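Local coordinates for protein pyoverdine synthetase F (Pseudomonas aeruginosa PAO1, PDB 6CUL) that belongs to the pyoverdine synthetase proteins of its organism and folds round a mixed beta sheet whose parallel part has a Rossmann-like strand order, at residues L6-S11 against V56-D61; Q84-P89 against T98-L103. All blocks are in the same frame, centred on the assembly; numbering follows the deposited sequence.

In the fold
The two contacts illustrate how neighbouring parts of one fold are held by different chemistry, backbone in one and side chains in the other. Contact 1 lies in the core, where strands 6-9 and 55-60 pair in parallel through a ladder of main-chain bonds, with a charged cluster at its C-terminal end. Contact 2 is only partly buried and joins two pieces of the loop between helix 67-72 and edge strand 103-105; its polar bonds run entirely between side chains and centre on one amide oxygen. They meet where Leu-102 and Leu-103 come alongside Val-58 and where Phe-87 reaches the Trp-10 indole. Helices 12-17 and 36-46 pack against residues of both.

Contact 1 of 2, residues L6-S11 against V56-D61; sequences LAYIWS and VGVIYD
Tyr-8 is clasped between Gly-57 and Ile-59 by its own backbone. Its N donates to Gly-57 O over 2.9 Å in a nearly straight bond (173° at the hydrogen), while its O receives a weak, bent one from Ile-59 N. The next rung is firmer, Trp-10 N reaching Ile-59 O at 3.1 Å. Side chains alternate about this ladder. On one face Ile-9 and Ile-59 lie side by side, CG1 of the first against CB of the second at 4.2 Å. On the other stand Tyr-8 and Val-58, both covered by helix 36-46. That helix belongs to the beta-alpha-beta crossover linking the two parallel strands, and with strand 142-145 on the far side of 6-9 the pair forms the middle of a Rossmann-like 3-2-1-4-5 order. Tyr-8 sends its hydroxyl on to Asp-146.

Next along the chain, Trp-10 raises its indole on the face of Tyr-8 and Val-58, chi1 of 69° placing CG between the backbone N and the carbonyl carbon. NE1 comes to rest 3.9 Å from Val-58 CG1 and is buried without a polar partner in the model; one indole face covers CE1 of Tyr-8. At the end, Ser-11 OG, also held by Leu-149 N, donates to Asp-61 OD1 at 2.6 Å, arriving on the syn side but 33° out of the carboxylate plane. Arg-13 forms a salt bridge with that same oxygen and Ser-108 holds OD2, fixing the carboxylate's rotation. Packing is looser only at the side-chain ends of partly exposed residues: the Tyr-60 ring leads away from 6-11, and Val-56 CG2 stops 4.4 Å from Ala-7 CB. Their backbones stay tied, Val-56 N bonding to Leu-6 O and Tyr-60 CA making a CA-H...O contact with Trp-10 O.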
ATOM      1  N   LEU A   6       9.759   0.629 -13.074  1.00 43.08           N
ATOM      2  CA  LEU A   6       8.905   0.680 -11.910  1.00 39.80           C
ATOM      3  C   LEU A   6       9.495   0.269 -10.586  1.00 39.87           C
ATOM      4  O   LEU A   6      10.049  -0.767 -10.457  1.00 39.31           O
ATOM      5  CB  LEU A   6       7.719  -0.233 -12.204  1.00 36.84           C
ATOM      6  CG  LEU A   6       6.420   0.256 -11.606  1.00 40.06           C
ATOM      7  CD1 LEU A   6       5.746   1.149 -12.590  1.00 43.48           C
ATOM      8  CD2 LEU A   6       5.544  -0.849 -11.140  1.00 43.13           C
ATOM      9  N   ALA A   7       9.255   1.107  -9.601  1.00 39.19           N
ATOM     10  CA  ALA A   7       9.781   0.991  -8.233  1.00 39.28           C
ATOM     11  C   ALA A   7       8.662   0.861  -7.236  1.00 32.59           C
ATOM     12  O   ALA A   7       7.706   1.524  -7.326  1.00 27.20           O
ATOM     13  CB  ALA A   7      10.657   2.152  -7.883  1.00 39.10           C
ATOM     14  N   TYR A   8       8.783  -0.026  -6.314  1.00 40.83           N
ATOM     15  CA  TYR A   8       7.722  -0.237  -5.380  1.00 40.77           C
ATOM     16  C   TYR A   8       8.127   0.058  -3.911  1.00 36.40           C
ATOM     17  O   TYR A   8       9.207  -0.200  -3.519  1.00 30.88           O
ATOM     18  CB  TYR A   8       7.246  -1.678  -5.598  1.00 43.97           C
ATOM     19  CG  TYR A   8       5.990  -2.125  -4.921  1.00 38.70           C
ATOM     20  CD1 TYR A   8       5.960  -2.369  -3.591  1.00 30.01           C
ATOM     21  CD2 TYR A   8       4.867  -2.353  -5.633  1.00 34.97           C
ATOM     22  CE1 TYR A   8       4.844  -2.794  -2.977  1.00 32.58           C
ATOM     23  CE2 TYR A   8       3.741  -2.787  -5.030  1.00 38.94           C
ATOM     24  CZ  TYR A   8       3.728  -3.011  -3.684  1.00 38.33           C
ATOM     25  OH  TYR A   8       2.616  -3.467  -3.074  1.00 31.65           O
ATOM     26  N   ILE A   9       7.253   0.684  -3.166  1.00 32.19           N
ATOM     27  CA  ILE A   9       7.526   1.011  -1.776  1.00 42.08           C
ATOM     28  C   ILE A   9       6.431   0.627  -0.779  1.00 35.13           C
ATOM     29  O   ILE A   9       5.319   0.970  -0.978  1.00 36.71           O
ATOM     30  CB  ILE A   9       7.809   2.529  -1.567  1.00 35.74           C
ATOM     31  CG1 ILE A   9       8.778   3.071  -2.585  1.00 30.34           C
ATOM     32  CG2 ILE A   9       8.330   2.789  -0.181  1.00 33.70           C
ATOM     33  CD1 ILE A   9       9.008   4.536  -2.481  1.00 32.39           C
ATOM     34  N   TRP A  10       6.778  -0.064   0.277  1.00 37.04           N
ATOM     35  CA  TRP A  10       5.846  -0.380   1.299  1.00 37.55           C
ATOM     36  C   TRP A  10       6.469  -0.593   2.709  1.00 47.10           C
ATOM     37  O   TRP A  10       7.529  -1.086   2.853  1.00 41.99           O
ATOM     38  CB  TRP A  10       5.052  -1.564   0.870  1.00 37.04           C
ATOM     39  CG  TRP A  10       5.815  -2.792   0.814  1.00 36.59           C
ATOM     40  CD1 TRP A  10       7.137  -2.921   0.771  1.00 36.05           C
ATOM     41  CD2 TRP A  10       5.288  -4.099   0.759  1.00 46.05           C
ATOM     42  NE1 TRP A  10       7.478  -4.197   0.703  1.00 30.64           N
ATOM     43  CE2 TRP A  10       6.352  -4.956   0.688  1.00 30.45           C
ATOM     44  CE3 TRP A  10       4.006  -4.622   0.707  1.00 43.90           C
ATOM     45  CZ2 TRP A  10       6.189  -6.259   0.629  1.00 31.97           C
ATOM     46  CZ3 TRP A  10       3.865  -5.909   0.635  1.00 28.46           C
ATOM     47  CH2 TRP A  10       4.930  -6.717   0.598  1.00 34.27           C
ATOM     48  N   SER A  11       5.769  -0.234   3.727  1.00 44.78           N
ATOM     49  CA  SER A  11       6.265  -0.439   5.023  1.00 37.26           C
ATOM     50  C   SER A  11       5.926  -1.861   5.349  1.00 39.55           C
ATOM     51  O   SER A  11       4.796  -2.124   5.485  1.00 37.64           O
ATOM     52  CB  SER A  11       5.495   0.427   6.000  1.00 33.18           C
ATOM     53  OG  SER A  11       5.816   1.761   5.941  1.00 38.44           O
ATOM     54  N   VAL A  56      11.777  -2.615 -10.627  1.00 52.25           N
ATOM     55  CA  VAL A  56      13.195  -2.533 -10.374  1.00 50.48           C
ATOM     56  C   VAL A  56      13.622  -2.642  -8.935  1.00 47.75           C
ATOM     57  O   VAL A  56      14.558  -3.295  -8.661  1.00 59.66           O
ATOM     58  CB  VAL A  56      13.846  -1.360 -11.120  1.00 49.44           C
ATOM     59  CG1 VAL A  56      13.685  -1.556 -12.592  1.00 46.51           C
ATOM     60  CG2 VAL A  56      13.282  -0.042 -10.679  1.00 41.03           C
ATOM     61  N   GLY A  57      12.919  -2.047  -8.019  1.00 37.08           N
ATOM     62  CA  GLY A  57      13.278  -2.184  -6.643  1.00 38.96           C
ATOM     63  C   GLY A  57      12.092  -2.295  -5.745  1.00 42.76           C
ATOM     64  O   GLY A  57      11.090  -1.739  -6.017  1.00 43.03           O
ATOM     65  N   VAL A  58      12.227  -3.012  -4.661  1.00 44.12           N
ATOM     66  CA  VAL A  58      11.115  -3.148  -3.733  1.00 46.50           C
ATOM     67  C   VAL A  58      11.570  -2.616  -2.375  1.00 44.36           C
ATOM     68  O   VAL A  58      11.962  -3.347  -1.522  1.00 48.94           O
ATOM     69  CB  VAL A  58      10.596  -4.615  -3.588  1.00 37.73           C
ATOM     70  CG1 VAL A  58       9.481  -4.688  -2.583  1.00 45.81           C
ATOM     71  CG2 VAL A  58      10.109  -5.185  -4.902  1.00 29.76           C
ATOM     72  N   ILE A  59      11.515  -1.328  -2.239  1.00 31.74           N
ATOM     73  CA  ILE A  59      11.890  -0.614  -1.074  1.00 32.17           C
ATOM     74  C   ILE A  59      10.920  -0.742   0.118  1.00 33.16           C
ATOM     75  O   ILE A  59       9.774  -0.835  -0.032  1.00 38.68           O
ATOM     76  CB  ILE A  59      12.125   0.851  -1.479  1.00 33.34           C
ATOM     77  CG1 ILE A  59      13.015   0.930  -2.725  1.00 41.50           C
ATOM     78  CG2 ILE A  59      12.746   1.648  -0.360  1.00 40.47           C
ATOM     79  CD1 ILE A  59      12.861   2.131  -3.570  1.00 34.54           C
ATOM     80  N   TYR A  60      11.446  -0.822   1.298  1.00 40.17           N
ATOM     81  CA  TYR A  60      10.650  -0.915   2.479  1.00 39.06           C
ATOM     82  C   TYR A  60      11.321  -0.008   3.503  1.00 36.28           C
ATOM     83  O   TYR A  60      12.487   0.068   3.542  1.00 43.81           O
ATOM     84  CB  TYR A  60      10.479  -2.372   2.891  1.00 35.39           C
ATOM     85  CG  TYR A  60      11.576  -2.915   3.631  1.00 38.60           C
ATOM     86  CD1 TYR A  60      12.708  -3.384   3.038  1.00 38.97           C
ATOM     87  CD2 TYR A  60      11.512  -2.922   4.960  1.00 41.20           C
ATOM     88  CE1 TYR A  60      13.725  -3.848   3.816  1.00 43.11           C
ATOM     89  CE2 TYR A  60      12.507  -3.389   5.741  1.00 37.05           C
ATOM     90  CZ  TYR A  60      13.590  -3.851   5.170  1.00 41.52           C
ATOM     91  OH  TYR A  60      14.499  -4.277   6.026  1.00 55.36           O
ATOM     92  N   ASP A  61      10.584   0.697   4.298  1.00 29.65           N
ATOM     93  CA  ASP A  61      11.192   1.569   5.228  1.00 36.70           C
ATOM     94  C   ASP A  61      11.412   1.144   6.664  1.00 36.49           C
ATOM     95  O   ASP A  61      11.929   1.903   7.390  1.00 33.68           O
ATOM     96  CB  ASP A  61      10.376   2.825   5.286  1.00 38.42           C
ATOM     97  CG  ASP A  61       9.249   2.726   6.204  1.00 35.01           C
ATOM     98  OD1 ASP A  61       8.454   1.856   6.089  1.00 32.89           O
ATOM     99  OD2 ASP A  61       9.143   3.544   7.027  1.00 29.29           O
TER

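Contact 2 of 2, residues Q84-P89 against T98-L103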
ATOM      1  N   GLN A  84       9.268 -20.609   7.573  1.00 57.51           N
ATOM      2  CA  GLN A  84       8.422 -19.774   8.420  1.00 61.49           C
ATOM      3  C   GLN A  84       7.613 -18.780   7.581  1.00 60.30           C
ATOM      4  O   GLN A  84       7.756 -18.767   6.404  1.00 55.56           O
ATOM      5  CB  GLN A  84       9.261 -19.089   9.493  1.00 60.27           C
ATOM      6  CG  GLN A  84      10.270 -20.014  10.153  1.00 60.22           C
ATOM      7  CD  GLN A  84       9.687 -20.904  11.224  1.00 52.06           C
ATOM      8  OE1 GLN A  84       9.541 -20.519  12.329  1.00 45.64           O
ATOM      9  NE2 GLN A  84       9.441 -22.115  10.889  1.00 55.37           N
ATOM     10  N   GLN A  85       6.755 -17.991   8.201  1.00 58.09           N
ATOM     11  CA  GLN A  85       5.866 -17.060   7.517  1.00 50.59           C
ATOM     12  C   GLN A  85       6.613 -15.980   6.768  1.00 49.79           C
ATOM     13  O   GLN A  85       7.617 -15.568   7.207  1.00 48.05           O
ATOM     14  CB  GLN A  85       4.883 -16.467   8.553  1.00 49.21           C
ATOM     15  CG  GLN A  85       3.880 -15.422   8.129  1.00 36.79           C
ATOM     16  CD  GLN A  85       2.627 -15.954   7.454  1.00 37.89           C
ATOM     17  OE1 GLN A  85       1.674 -16.328   8.082  1.00 29.45           O
ATOM     18  NE2 GLN A  85       2.622 -15.918   6.169  1.00 40.99           N
ATOM     19  N   TRP A  86       6.125 -15.575   5.609  1.00 49.28           N
ATOM     20  CA  TRP A  86       6.694 -14.486   4.829  1.00 42.93           C
ATOM     21  C   TRP A  86       5.569 -13.758   4.127  1.00 32.83           C
ATOM     22  O   TRP A  86       4.551 -14.296   3.943  1.00 38.51           O
ATOM     23  CB  TRP A  86       7.775 -14.986   3.866  1.00 47.20           C
ATOM     24  CG  TRP A  86       8.662 -13.941   3.263  1.00 47.91           C
ATOM     25  CD1 TRP A  86       8.878 -13.771   1.996  1.00 45.04           C
ATOM     26  CD2 TRP A  86       9.372 -12.894   3.932  1.00 51.97           C
ATOM     27  NE1 TRP A  86       9.684 -12.731   1.783  1.00 47.74           N
ATOM     28  CE2 TRP A  86      10.002 -12.156   2.963  1.00 46.72           C
ATOM     29  CE3 TRP A  86       9.552 -12.528   5.255  1.00 53.66           C
ATOM     30  CZ2 TRP A  86      10.812 -11.107   3.252  1.00 48.71           C
ATOM     31  CZ3 TRP A  86      10.336 -11.488   5.525  1.00 49.67           C
ATOM     32  CH2 TRP A  86      10.961 -10.796   4.541  1.00 54.57           C
ATOM     33  N   PHE A  87       5.816 -12.542   3.702  1.00 27.65           N
ATOM     34  CA  PHE A  87       4.814 -11.691   3.025  1.00 30.49           C
ATOM     35  C   PHE A  87       4.196 -12.162   1.682  1.00 39.50           C
ATOM     36  O   PHE A  87       3.248 -11.629   1.245  1.00 33.92           O
ATOM     37  CB  PHE A  87       5.381 -10.289   2.852  1.00 35.88           C
ATOM     38  CG  PHE A  87       5.777  -9.655   4.106  1.00 34.55           C
ATOM     39  CD1 PHE A  87       6.971  -9.919   4.665  1.00 35.58           C
ATOM     40  CD2 PHE A  87       4.956  -8.822   4.729  1.00 31.01           C
ATOM     41  CE1 PHE A  87       7.346  -9.366   5.836  1.00 34.18           C
ATOM     42  CE2 PHE A  87       5.307  -8.257   5.895  1.00 34.43           C
ATOM     43  CZ  PHE A  87       6.507  -8.535   6.458  1.00 40.47           C
ATOM     44  N   TYR A  88       4.876 -13.081   1.087  1.00 41.11           N
ATOM     45  CA  TYR A  88       4.623 -13.745  -0.138  1.00 37.16           C
ATOM     46  C   TYR A  88       5.488 -15.016  -0.093  1.00 42.10           C
ATOM     47  O   TYR A  88       6.305 -15.165   0.762  1.00 48.21           O
ATOM     48  CB  TYR A  88       4.952 -12.849  -1.354  1.00 40.47           C
ATOM     49  CG  TYR A  88       6.313 -12.239  -1.345  1.00 47.43           C
ATOM     50  CD1 TYR A  88       7.407 -12.994  -1.517  1.00 44.69           C
ATOM     51  CD2 TYR A  88       6.494 -10.925  -1.128  1.00 36.70           C
ATOM     52  CE1 TYR A  88       8.639 -12.454  -1.493  1.00 39.71           C
ATOM     53  CE2 TYR A  88       7.711 -10.380  -1.099  1.00 38.39           C
ATOM     54  CZ  TYR A  88       8.787 -11.164  -1.281  1.00 44.11           C
ATOM     55  OH  TYR A  88      10.030 -10.644  -1.264  1.00 45.72           O
ATOM     56  N   PRO A  89       5.292 -15.939  -1.007  1.00 43.78           N
ATOM     57  CA  PRO A  89       6.188 -17.061  -0.840  1.00 43.84           C
ATOM     58  C   PRO A  89       7.609 -16.653  -1.081  1.00 43.26           C
ATOM     59  O   PRO A  89       7.863 -16.210  -2.133  1.00 47.48           O
ATOM     60  CB  PRO A  89       5.755 -17.990  -1.922  1.00 47.65           C
ATOM     61  CG  PRO A  89       4.371 -17.669  -2.156  1.00 55.00           C
ATOM     62  CD  PRO A  89       4.222 -16.232  -1.936  1.00 47.43           C
ATOM     63  N   THR A  98      14.386 -13.271  -8.843  1.00 71.26           N
ATOM     64  CA  THR A  98      13.935 -13.739  -7.558  1.00 68.84           C
ATOM     65  C   THR A  98      13.337 -12.517  -6.907  1.00 60.41           C
ATOM     66  O   THR A  98      13.980 -11.542  -6.857  1.00 51.74           O
ATOM     67  CB  THR A  98      15.132 -14.228  -6.746  1.00 59.61           C
ATOM     68  OG1 THR A  98      15.784 -15.272  -7.427  1.00 60.32           O
ATOM     69  CG2 THR A  98      14.734 -14.706  -5.487  1.00 63.94           C
ATOM     70  N   LEU A  99      12.109 -12.564  -6.420  1.00 56.06           N
ATOM     71  CA  LEU A  99      11.507 -11.368  -5.861  1.00 56.55           C
ATOM     72  C   LEU A  99      12.206 -10.829  -4.645  1.00 56.36           C
ATOM     73  O   LEU A  99      12.335  -9.632  -4.520  1.00 42.13           O
ATOM     74  CB  LEU A  99      10.034 -11.536  -5.590  1.00 53.23           C
ATOM     75  CG  LEU A  99       9.368 -10.422  -4.863  1.00 50.05           C
ATOM     76  CD1 LEU A  99       8.893  -9.301  -5.743  1.00 53.52           C
ATOM     77  CD2 LEU A  99       8.177 -10.967  -4.211  1.00 49.93           C
ATOM     78  N   ASN A 100      12.643 -11.741  -3.797  1.00 54.51           N
ATOM     79  CA  ASN A 100      13.387 -11.400  -2.571  1.00 47.46           C
ATOM     80  C   ASN A 100      14.693 -10.661  -2.806  1.00 47.40           C
ATOM     81  O   ASN A 100      15.060  -9.825  -2.052  1.00 41.73           O
ATOM     82  CB  ASN A 100      13.590 -12.608  -1.716  1.00 53.65           C
ATOM     83  CG  ASN A 100      12.342 -13.011  -1.048  1.00 54.55           C
ATOM     84  OD1 ASN A 100      11.892 -12.314  -0.201  1.00 57.28           O
ATOM     85  ND2 ASN A 100      11.752 -14.102  -1.460  1.00 55.78           N
ATOM     86  N   ASP A 101      15.315 -10.924  -3.920  1.00 48.55           N
ATOM     87  CA  ASP A 101      16.461 -10.228  -4.307  1.00 40.83           C
ATOM     88  C   ASP A 101      16.163  -8.764  -4.548  1.00 38.90           C
ATOM     89  O   ASP A 101      17.056  -8.059  -4.614  1.00 35.96           O
ATOM     90  CB  ASP A 101      17.091 -10.873  -5.516  1.00 45.53           C
ATOM     91  CG  ASP A 101      17.444 -12.329  -5.312  1.00 40.26           C
ATOM     92  OD1 ASP A 101      17.411 -12.889  -4.249  1.00 36.74           O
ATOM     93  OD2 ASP A 101      17.735 -12.941  -6.275  1.00 45.79           O
ATOM     94  N   LEU A 102      14.956  -8.332  -4.733  1.00 45.41           N
ATOM     95  CA  LEU A 102      14.728  -6.904  -4.914  1.00 42.51           C
ATOM     96  C   LEU A 102      14.422  -6.068  -3.683  1.00 36.50           C
ATOM     97  O   LEU A 102      14.188  -4.952  -3.834  1.00 37.28           O
ATOM     98  CB  LEU A 102      13.641  -6.652  -5.933  1.00 42.55           C
ATOM     99  CG  LEU A 102      13.750  -7.249  -7.299  1.00 44.04           C
ATOM    100  CD1 LEU A 102      12.405  -7.269  -7.958  1.00 40.18           C
ATOM    101  CD2 LEU A 102      14.739  -6.487  -8.107  1.00 38.82           C
ATOM    102  N   LEU A 103      14.404  -6.628  -2.518  1.00 39.98           N
ATOM    103  CA  LEU A 103      14.126  -5.867  -1.358  1.00 42.77           C
ATOM    104  C   LEU A 103      15.212  -4.836  -1.034  1.00 47.88           C
ATOM    105  O   LEU A 103      16.380  -5.178  -1.070  1.00 51.00           O
ATOM    106  CB  LEU A 103      13.994  -6.826  -0.209  1.00 39.10           C
ATOM    107  CG  LEU A 103      12.751  -7.691  -0.204  1.00 45.65           C
ATOM    108  CD1 LEU A 103      12.699  -8.526   1.035  1.00 43.29           C
ATOM    109  CD2 LEU A 103      11.553  -6.824  -0.296  1.00 39.08           C
TER
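Asn-100 OD1 is gripped by two aromatic donors from the facing segment, and they use it differently. Trp-86 NE1 approaches in the carbonyl plane, on a lone pair, at 3.0 Å; the bond is bent, 138° at the hydrogen, with the oxygen lying somewhat off the indole plane. Tyr-88 OH donates at 2.7 Å from above the plane of the amide carbonyl, well away from either lone pair. The oxygen is thus pinned in two directions, which should hold the amide in this orientation, and its other end stays beside the tyrosine, ND2 lying at the ring edge 3.5 Å from CE1. Neither flat group lies parallel to the amide: indole and phenol planes are each turned about 40° from it.

Residues 84-89 can present both donors because Trp-86 and Tyr-88, two positions apart in an irregular chain, direct their side chains toward 98-103, whereas Phe-87 between them turns elsewhere. A chi1 of 52° tucks the phenol over its own backbone, toward 98-103. Apolar contacts flank the polar centre. Leu-99 sets its CD2 over the Tyr-88 face, though too tightly in the model for the spacing to be trusted, and Leu-103 CD1 meets the indole rim in its plane, 3.9 Å from Trp-86 CZ2.

On the receiving side, a short 3-10 segment ending at Leu-102 leads into edge strand 103-105; Leu-102 and Leu-103 both pack on Val-58 of strand 55-60. Helix 36-46 runs behind, touching Leu-99 through Leu-37 and Val-41 and Tyr-88 through Glu-38, while Phe-87 rests on helix 12-17.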